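Local atomic coordinates of mitochondrial import inner membrane translocase subunit TIM21 (Saccharomyces cerevisiae, PDB entry 2CIU), a protein that belongs to the TIM23 translocase of the mitochondrial inner membrane and, through its intermembrane-space domain, keeps this complex in close contact with the TOM complex during preprotein import. Residues K81-E93 with P100-E112. Sequence-based numbering, arbitrary orientation.
Sequences KKKIALVHLEAKE and PDFINMYVDVPGE
Strands 84-92 and 101-108 form an antiparallel beta hairpin in the intermembrane-space domain, with Leu86–Asp108, His88–Tyr106 and Lys92–Asp101 as hydrogen-bonded pairs; His88 N to Tyr106 O (2.9 Å) is nearly straight. A classic beta bulge interrupts this register: Glu90 O takes Ile103 N at 2.8 Å and, weakly, Asn104 N at 3.3 Å. The extra residue, Ile103, lays CD1 tightly against Lys92 CB (3.4 Å), and its CG2 lies beside the Glu90 carboxylate. One face of the sheet is apolar and packs on helices 6-20 and 22-27. Here Leu89 sets CD1 over the centre of the Phe102 ring, 10° off its normal, while Val87 CG1 meets Met105 CE at 3.7 Å. On the other face Tyr106, its CG between backbone N and carbonyl carbon (chi1 65°), swings its ring under His88, whose CB lies 3.7 Å from the ring centroid; the two rings are near parallel (21°) but slid apart. An alanine in place of Tyr106 would probably strip His88 CB and the flank of its imidazole of their packing surface, and leave Arg114 without its cation-pi partner. A water in the imidazole plane, 2.8 Å from His88 NE2, donates to Glu90 OE1 and Asn104 OD1, while Arg75 and His71 hydrogen-bond to His88 ND1 and Glu90 OE2, respectively. The hairpin thus pairs an apolar helix-covered side with a polar, water-bridged one.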
ATOM      1  N   LYS A  81     -13.129   9.394  -5.502  1.00 13.60           N
ATOM      2  CA  LYS A  81     -14.446   9.915  -5.150  1.00 15.97           C
ATOM      3  C   LYS A  81     -15.466   8.790  -4.917  1.00 17.72           C
ATOM      4  O   LYS A  81     -16.529   9.015  -4.334  1.00 18.93           O
ATOM      5  CB  LYS A  81     -14.962  10.835  -6.264  1.00 17.34           C
ATOM      6  CG  LYS A  81     -14.155  12.108  -6.445  1.00 24.27           C
ATOM      7  CD  LYS A  81     -14.568  12.825  -7.726  1.00 31.37           C
ATOM      8  CE  LYS A  81     -13.627  13.978  -8.041  1.00 40.17           C
ATOM      9  NZ  LYS A  81     -13.845  14.489  -9.424  1.00 39.32           N
ATOM     10  N   LYS A  82     -15.147   7.578  -5.365  1.00 17.88           N
ATOM     11  CA  LYS A  82     -16.083   6.470  -5.213  1.00 18.53           C
ATOM     12  C   LYS A  82     -15.652   5.320  -4.307  1.00 16.06           C
ATOM     13  O   LYS A  82     -16.504   4.592  -3.800  1.00 17.63           O
ATOM     14  CB  LYS A  82     -16.430   5.894  -6.587  1.00 23.92           C
ATOM     15  CG  LYS A  82     -16.896   6.942  -7.584  1.00 26.68           C
ATOM     16  CD  LYS A  82     -17.489   6.325  -8.833  1.00 33.75           C
ATOM     17  CE  LYS A  82     -18.889   5.797  -8.559  1.00 42.22           C
ATOM     18  NZ  LYS A  82     -19.652   5.557  -9.817  1.00 46.00           N
ATOM     19  N   LYS A  83     -14.352   5.159  -4.096  1.00 16.48           N
ATOM     20  CA  LYS A  83     -13.869   4.034  -3.292  1.00 15.10           C
ATOM     21  C   LYS A  83     -12.655   4.346  -2.429  1.00 13.68           C
ATOM     22  O   LYS A  83     -11.913   5.292  -2.680  1.00 13.63           O
ATOM     23  CB  LYS A  83     -13.491   2.883  -4.227  1.00 17.08           C
ATOM     24  CG  LYS A  83     -14.583   2.423  -5.175  1.00 22.43           C
ATOM     25  CD  LYS A  83     -15.709   1.694  -4.459  1.00 27.71           C
ATOM     26  CE  LYS A  83     -15.270   0.330  -3.967  1.00 33.67           C
ATOM     27  NZ  LYS A  83     -16.430  -0.454  -3.446  1.00 41.40           N
ATOM     28  N   ILE A  84     -12.451   3.528  -1.398  1.00 14.77           N
ATOM     29  CA  ILE A  84     -11.285   3.674  -0.547  1.00 14.31           C
ATOM     30  C   ILE A  84     -10.574   2.324  -0.544  1.00 15.88           C
ATOM     31  O   ILE A  84     -11.195   1.288  -0.289  1.00 19.03           O
ATOM     32  CB  ILE A  84     -11.658   4.050   0.895  1.00 15.26           C
ATOM     33  CG1 ILE A  84     -12.239   5.464   0.926  1.00 16.70           C
ATOM     34  CG2 ILE A  84     -10.426   3.973   1.789  1.00 16.79           C
ATOM     35  CD1 ILE A  84     -12.652   5.933   2.311  1.00 22.04           C
ATOM     36  N   ALA A  85      -9.283   2.335  -0.855  1.00 12.48           N
ATOM     37  CA  ALA A  85      -8.506   1.103  -0.863  1.00 12.42           C
ATOM     38  C   ALA A  85      -7.605   1.076   0.361  1.00 12.60           C
ATOM     39  O   ALA A  85      -7.206   2.120   0.871  1.00 13.87           O
ATOM     40  CB  ALA A  85      -7.644   1.025  -2.132  1.00 15.03           C
ATOM     41  N   LEU A  86      -7.327  -0.129   0.855  1.00 10.13           N
ATOM     42  CA  LEU A  86      -6.393  -0.304   1.952  1.00 10.26           C
ATOM     43  C   LEU A  86      -5.176  -0.930   1.287  1.00 13.60           C
ATOM     44  O   LEU A  86      -5.303  -1.918   0.575  1.00 14.98           O
ATOM     45  CB  LEU A  86      -6.953  -1.255   3.018  1.00  9.62           C
ATOM     46  CG  LEU A  86      -5.962  -1.661   4.121  1.00 14.54           C
ATOM     47  CD1 LEU A  86      -5.385  -0.445   4.827  1.00 19.24           C
ATOM     48  CD2 LEU A  86      -6.695  -2.527   5.117  1.00 22.46           C
ATOM     49  N   VAL A  87      -4.006  -0.343   1.497  1.00 10.88           N
ATOM     50  CA  VAL A  87      -2.770  -0.842   0.903  1.00 10.43           C
ATOM     51  C   VAL A  87      -1.905  -1.404   2.015  1.00 10.35           C
ATOM     52  O   VAL A  87      -1.743  -0.775   3.059  1.00 11.63           O
ATOM     53  CB  VAL A  87      -1.982   0.296   0.197  1.00 10.48           C
ATOM     54  CG1 VAL A  87      -0.716  -0.246  -0.448  1.00 10.30           C
ATOM     55  CG2 VAL A  87      -2.869   0.963  -0.853  1.00 14.20           C
ATOM     56  N   HIS A  88      -1.376  -2.606   1.795  1.00 10.40           N
ATOM     57  CA  HIS A  88      -0.506  -3.247   2.771  1.00 10.17           C
ATOM     58  C   HIS A  88       0.856  -3.424   2.113  1.00 11.68           C
ATOM     59  O   HIS A  88       0.943  -3.910   0.990  1.00 13.84           O
ATOM     60  CB  HIS A  88      -1.054  -4.628   3.146  1.00 11.18           C
ATOM     61  CG  HIS A  88      -0.077  -5.466   3.911  1.00 15.66           C
ATOM     62  ND1 HIS A  88       0.051  -5.399   5.281  1.00 17.56           N
ATOM     63  CD2 HIS A  88       0.865  -6.340   3.485  1.00 14.85           C
ATOM     64  CE1 HIS A  88       1.033  -6.194   5.667  1.00 18.67           C
ATOM     65  NE2 HIS A  88       1.542  -6.776   4.597  1.00 14.58           N
ATOM     66  N   LEU A  89       1.906  -3.032   2.821  1.00  9.52           N
ATOM     67  CA  LEU A  89       3.265  -3.143   2.324  1.00 11.42           C
ATOM     68  C   LEU A  89       4.190  -3.757   3.362  1.00 12.81           C
ATOM     69  O   LEU A  89       4.111  -3.429   4.546  1.00 13.48           O
ATOM     70  CB  LEU A  89       3.797  -1.744   1.956  1.00 16.53           C
ATOM     71  CG  LEU A  89       5.279  -1.589   1.609  1.00 21.95           C
ATOM     72  CD1 LEU A  89       5.586  -2.333   0.317  1.00 20.37           C
ATOM     73  CD2 LEU A  89       5.624  -0.094   1.470  1.00 19.82           C
ATOM     74  N   GLU A  90       5.031  -4.679   2.900  1.00 10.96           N
ATOM     75  CA  GLU A  90       6.059  -5.303   3.719  1.00 10.36           C
ATOM     76  C   GLU A  90       7.372  -5.018   2.995  1.00 11.15           C
ATOM     77  O   GLU A  90       7.499  -5.306   1.804  1.00 14.55           O
ATOM     78  CB  GLU A  90       5.876  -6.819   3.805  1.00 10.17           C
ATOM     79  CG  GLU A  90       6.904  -7.454   4.744  1.00 16.46           C
ATOM     80  CD  GLU A  90       6.848  -8.973   4.746  1.00 16.38           C
ATOM     81  OE1 GLU A  90       5.817  -9.536   4.333  1.00 17.61           O
ATOM     82  OE2 GLU A  90       7.843  -9.603   5.172  1.00 18.01           O
ATOM     83  N   ALA A  91       8.335  -4.443   3.699  1.00 10.75           N
ATOM     84  CA  ALA A  91       9.632  -4.152   3.102  1.00 14.26           C
ATOM     85  C   ALA A  91      10.751  -4.602   4.027  1.00 14.18           C
ATOM     86  O   ALA A  91      10.524  -4.892   5.203  1.00 14.90           O
ATOM     87  CB  ALA A  91       9.757  -2.645   2.816  1.00 16.77           C
ATOM     88  N   LYS A  92      11.965  -4.676   3.497  1.00 14.89           N
ATOM     89  CA  LYS A  92      13.097  -5.064   4.321  1.00 17.95           C
ATOM     90  C   LYS A  92      14.352  -4.416   3.782  1.00 19.31           C
ATOM     91  O   LYS A  92      14.505  -4.241   2.568  1.00 18.39           O
ATOM     92  CB  LYS A  92      13.258  -6.590   4.359  1.00 22.60           C
ATOM     93  CG  LYS A  92      13.956  -7.223   3.177  1.00 30.78           C
ATOM     94  CD  LYS A  92      14.207  -8.706   3.461  1.00 38.98           C
ATOM     95  CE  LYS A  92      14.999  -9.373   2.352  1.00 40.66           C
ATOM     96  NZ  LYS A  92      15.237 -10.815   2.637  1.00 46.00           N
ATOM     97  N   GLU A  93      15.244  -4.042   4.687  1.00 20.56           N
ATOM     98  CA  GLU A  93      16.498  -3.423   4.287  1.00 24.20           C
ATOM     99  C   GLU A  93      17.165  -4.297   3.227  1.00 20.60           C
ATOM    100  O   GLU A  93      17.164  -5.526   3.317  1.00 20.40           O
ATOM    101  CB  GLU A  93      17.415  -3.287   5.503  1.00 29.52           C
ATOM    102  CG  GLU A  93      18.564  -2.312   5.321  1.00 38.85           C
ATOM    103  CD  GLU A  93      19.456  -2.240   6.546  1.00 41.82           C
ATOM    104  OE1 GLU A  93      18.917  -2.142   7.671  1.00 46.28           O
ATOM    105  OE2 GLU A  93      20.694  -2.274   6.387  1.00 43.73           O
ATOM    106  N   PRO A 100      14.966   0.102   0.492  1.00 14.52           N
ATOM    107  CA  PRO A 100      14.667  -1.267   0.906  1.00 15.94           C
ATOM    108  C   PRO A 100      13.891  -2.048  -0.131  1.00 12.87           C
ATOM    109  O   PRO A 100      13.223  -1.480  -0.998  1.00 15.60           O
ATOM    110  CB  PRO A 100      13.882  -1.072   2.200  1.00 17.42           C
ATOM    111  CG  PRO A 100      13.172   0.225   1.959  1.00 17.78           C
ATOM    112  CD  PRO A 100      14.271   1.073   1.353  1.00 14.67           C
ATOM    113  N   ASP A 101      13.980  -3.367  -0.040  1.00 13.74           N
ATOM    114  CA  ASP A 101      13.260  -4.224  -0.961  1.00 15.25           C
ATOM    115  C   ASP A 101      11.793  -4.321  -0.569  1.00 14.18           C
ATOM    116  O   ASP A 101      11.463  -4.377   0.614  1.00 16.07           O
ATOM    117  CB  ASP A 101      13.849  -5.638  -0.958  1.00 18.22           C
ATOM    118  CG  ASP A 101      15.272  -5.680  -1.465  1.00 20.00           C
ATOM    119  OD1 ASP A 101      15.534  -5.093  -2.533  1.00 24.87           O
ATOM    120  OD2 ASP A 101      16.121  -6.318  -0.805  1.00 30.19           O
ATOM    121  N   PHE A 102      10.909  -4.310  -1.559  1.00 16.12           N
ATOM    122  CA  PHE A 102       9.492  -4.478  -1.282  1.00 14.58           C
ATOM    123  C   PHE A 102       9.305  -5.992  -1.355  1.00 17.81           C
ATOM    124  O   PHE A 102       9.580  -6.612  -2.383  1.00 18.29           O
ATOM    125  CB  PHE A 102       8.626  -3.786  -2.337  1.00 15.66           C
ATOM    126  CG  PHE A 102       8.344  -2.330  -2.044  1.00 17.68           C
ATOM    127  CD1 PHE A 102       9.096  -1.631  -1.103  1.00 23.61           C
ATOM    128  CD2 PHE A 102       7.337  -1.660  -2.725  1.00 23.42           C
ATOM    129  CE1 PHE A 102       8.845  -0.283  -0.848  1.00 22.54           C
ATOM    130  CE2 PHE A 102       7.079  -0.308  -2.477  1.00 26.52           C
ATOM    131  CZ  PHE A 102       7.831   0.377  -1.540  1.00 18.95           C
ATOM    132  N   ILE A 103       8.861  -6.576  -0.248  1.00 12.31           N
ATOM    133  CA  ILE A 103       8.658  -8.015  -0.140  1.00 15.03           C
ATOM    134  C   ILE A 103       7.248  -8.464  -0.521  1.00 15.31           C
ATOM    135  O   ILE A 103       7.061  -9.513  -1.143  1.00 16.06           O
ATOM    136  CB  ILE A 103       8.934  -8.473   1.315  1.00 14.92           C
ATOM    137  CG1 ILE A 103      10.382  -8.171   1.691  1.00 19.77           C
ATOM    138  CG2 ILE A 103       8.624  -9.962   1.468  1.00 17.29           C
ATOM    139  CD1 ILE A 103      10.704  -8.465   3.141  1.00 25.11           C
ATOM    140  N   ASN A 104       6.259  -7.660  -0.161  1.00 14.42           N
ATOM    141  CA  ASN A 104       4.871  -8.006  -0.414  1.00 13.52           C
ATOM    142  C   ASN A 104       4.096  -6.697  -0.452  1.00 12.99           C
ATOM    143  O   ASN A 104       4.348  -5.816   0.348  1.00 15.44           O
ATOM    144  CB  ASN A 104       4.365  -8.881   0.750  1.00 15.49           C
ATOM    145  CG  ASN A 104       2.915  -9.309   0.598  1.00 20.29           C
ATOM    146  OD1 ASN A 104       2.224  -9.562   1.595  1.00 23.00           O
ATOM    147  ND2 ASN A 104       2.448  -9.407  -0.638  1.00 19.58           N
ATOM    148  N   MET A 105       3.178  -6.564  -1.399  1.00 11.20           N
ATOM    149  CA  MET A 105       2.369  -5.358  -1.460  1.00 12.00           C
ATOM    150  C   MET A 105       1.046  -5.666  -2.136  1.00 15.21           C
ATOM    151  O   MET A 105       1.009  -6.189  -3.250  1.00 15.34           O
ATOM    152  CB  MET A 105       3.113  -4.248  -2.203  1.00 13.27           C
ATOM    153  CG  MET A 105       2.335  -2.944  -2.211  1.00 13.35           C
ATOM    154  SD  MET A 105       3.218  -1.646  -3.123  1.00 22.08           S
ATOM    155  CE  MET A 105       2.479  -0.244  -2.390  1.00 23.40           C
ATOM    156  N   TYR A 106      -0.056  -5.395  -1.442  1.00 12.20           N
ATOM    157  CA  TYR A 106      -1.348  -5.657  -2.035  1.00 12.69           C
ATOM    158  C   TYR A 106      -2.327  -4.553  -1.694  1.00 14.01           C
ATOM    159  O   TYR A 106      -2.092  -3.730  -0.799  1.00 13.27           O
ATOM    160  CB  TYR A 106      -1.884  -7.043  -1.624  1.00 12.71           C
ATOM    161  CG  TYR A 106      -2.198  -7.227  -0.150  1.00 13.71           C
ATOM    162  CD1 TYR A 106      -3.375  -6.719   0.409  1.00 14.55           C
ATOM    163  CD2 TYR A 106      -1.313  -7.913   0.681  1.00 15.57           C
ATOM    164  CE1 TYR A 106      -3.663  -6.891   1.767  1.00 13.35           C
ATOM    165  CE2 TYR A 106      -1.588  -8.090   2.033  1.00 11.75           C
ATOM    166  CZ  TYR A 106      -2.755  -7.580   2.571  1.00 15.06           C
ATOM    167  OH  TYR A 106      -2.998  -7.727   3.918  1.00 20.25           O
ATOM    168  N   VAL A 107      -3.420  -4.530  -2.441  1.00 12.15           N
ATOM    169  CA  VAL A 107      -4.436  -3.514  -2.274  1.00 12.58           C
ATOM    170  C   VAL A 107      -5.791  -4.148  -2.162  1.00 14.79           C
ATOM    171  O   VAL A 107      -6.166  -4.964  -3.002  1.00 13.57           O
ATOM    172  CB  VAL A 107      -4.453  -2.560  -3.485  1.00 12.18           C
ATOM    173  CG1 VAL A 107      -5.501  -1.484  -3.273  1.00 15.98           C
ATOM    174  CG2 VAL A 107      -3.076  -1.969  -3.687  1.00 12.37           C
ATOM    175  N   ASP A 108      -6.517  -3.772  -1.116  1.00  9.75           N
ATOM    176  CA  ASP A 108      -7.857  -4.286  -0.883  1.00 12.33           C
ATOM    177  C   ASP A 108      -8.899  -3.198  -1.113  1.00 13.10           C
ATOM    178  O   ASP A 108      -8.924  -2.211  -0.380  1.00 12.33           O
ATOM    179  CB  ASP A 108      -8.022  -4.773   0.564  1.00 10.59           C
ATOM    180  CG  ASP A 108      -7.347  -6.114   0.829  1.00 12.95           C
ATOM    181  OD1 ASP A 108      -7.118  -6.886  -0.122  1.00 14.58           O
ATOM    182  OD2 ASP A 108      -7.071  -6.395   2.020  1.00 16.83           O
ATOM    183  N   VAL A 109      -9.752  -3.387  -2.116  1.00 13.08           N
ATOM    184  CA  VAL A 109     -10.841  -2.455  -2.406  1.00 14.42           C
ATOM    185  C   VAL A 109     -12.116  -3.247  -2.124  1.00 15.38           C
ATOM    186  O   VAL A 109     -12.274  -4.368  -2.605  1.00 17.20           O
ATOM    187  CB  VAL A 109     -10.841  -2.015  -3.874  1.00 15.12           C
ATOM    188  CG1 VAL A 109     -12.026  -1.083  -4.124  1.00 14.90           C
ATOM    189  CG2 VAL A 109      -9.519  -1.328  -4.215  1.00 14.37           C
ATOM    190  N   PRO A 110     -13.040  -2.687  -1.333  1.00 14.96           N
ATOM    191  CA  PRO A 110     -14.261  -3.447  -1.047  1.00 19.66           C
ATOM    192  C   PRO A 110     -14.991  -3.967  -2.279  1.00 22.23           C
ATOM    193  O   PRO A 110     -15.218  -3.231  -3.245  1.00 21.22           O
ATOM    194  CB  PRO A 110     -15.100  -2.459  -0.240  1.00 20.64           C
ATOM    195  CG  PRO A 110     -14.070  -1.674   0.485  1.00 17.62           C
ATOM    196  CD  PRO A 110     -13.028  -1.415  -0.587  1.00 18.43           C
ATOM    197  N   GLY A 111     -15.347  -5.249  -2.235  1.00 20.15           N
ATOM    198  CA  GLY A 111     -16.061  -5.863  -3.338  1.00 21.40           C
ATOM    199  C   GLY A 111     -15.178  -6.324  -4.478  1.00 21.67           C
ATOM    200  O   GLY A 111     -15.675  -6.831  -5.484  1.00 23.44           O
ATOM    201  N   GLU A 112     -13.871  -6.146  -4.330  1.00 18.08           N
ATOM    202  CA  GLU A 112     -12.932  -6.558  -5.360  1.00 17.06           C
ATOM    203  C   GLU A 112     -11.951  -7.572  -4.800  1.00 16.12           C
ATOM    204  O   GLU A 112     -11.695  -7.609  -3.599  1.00 19.66           O
ATOM    205  CB  GLU A 112     -12.138  -5.364  -5.882  1.00 15.16           C
ATOM    206  CG  GLU A 112     -12.989  -4.186  -6.381  1.00 16.68           C
ATOM    207  CD  GLU A 112     -13.811  -4.523  -7.611  1.00 25.08           C
ATOM    208  OE1 GLU A 112     -13.343  -5.332  -8.441  1.00 22.40           O
ATOM    209  OE2 GLU A 112     -14.920  -3.960  -7.754  1.00 26.55           O
TER
HETATM  210  O   HOH W   1       3.203  -9.063   4.393  1.00 15.65           O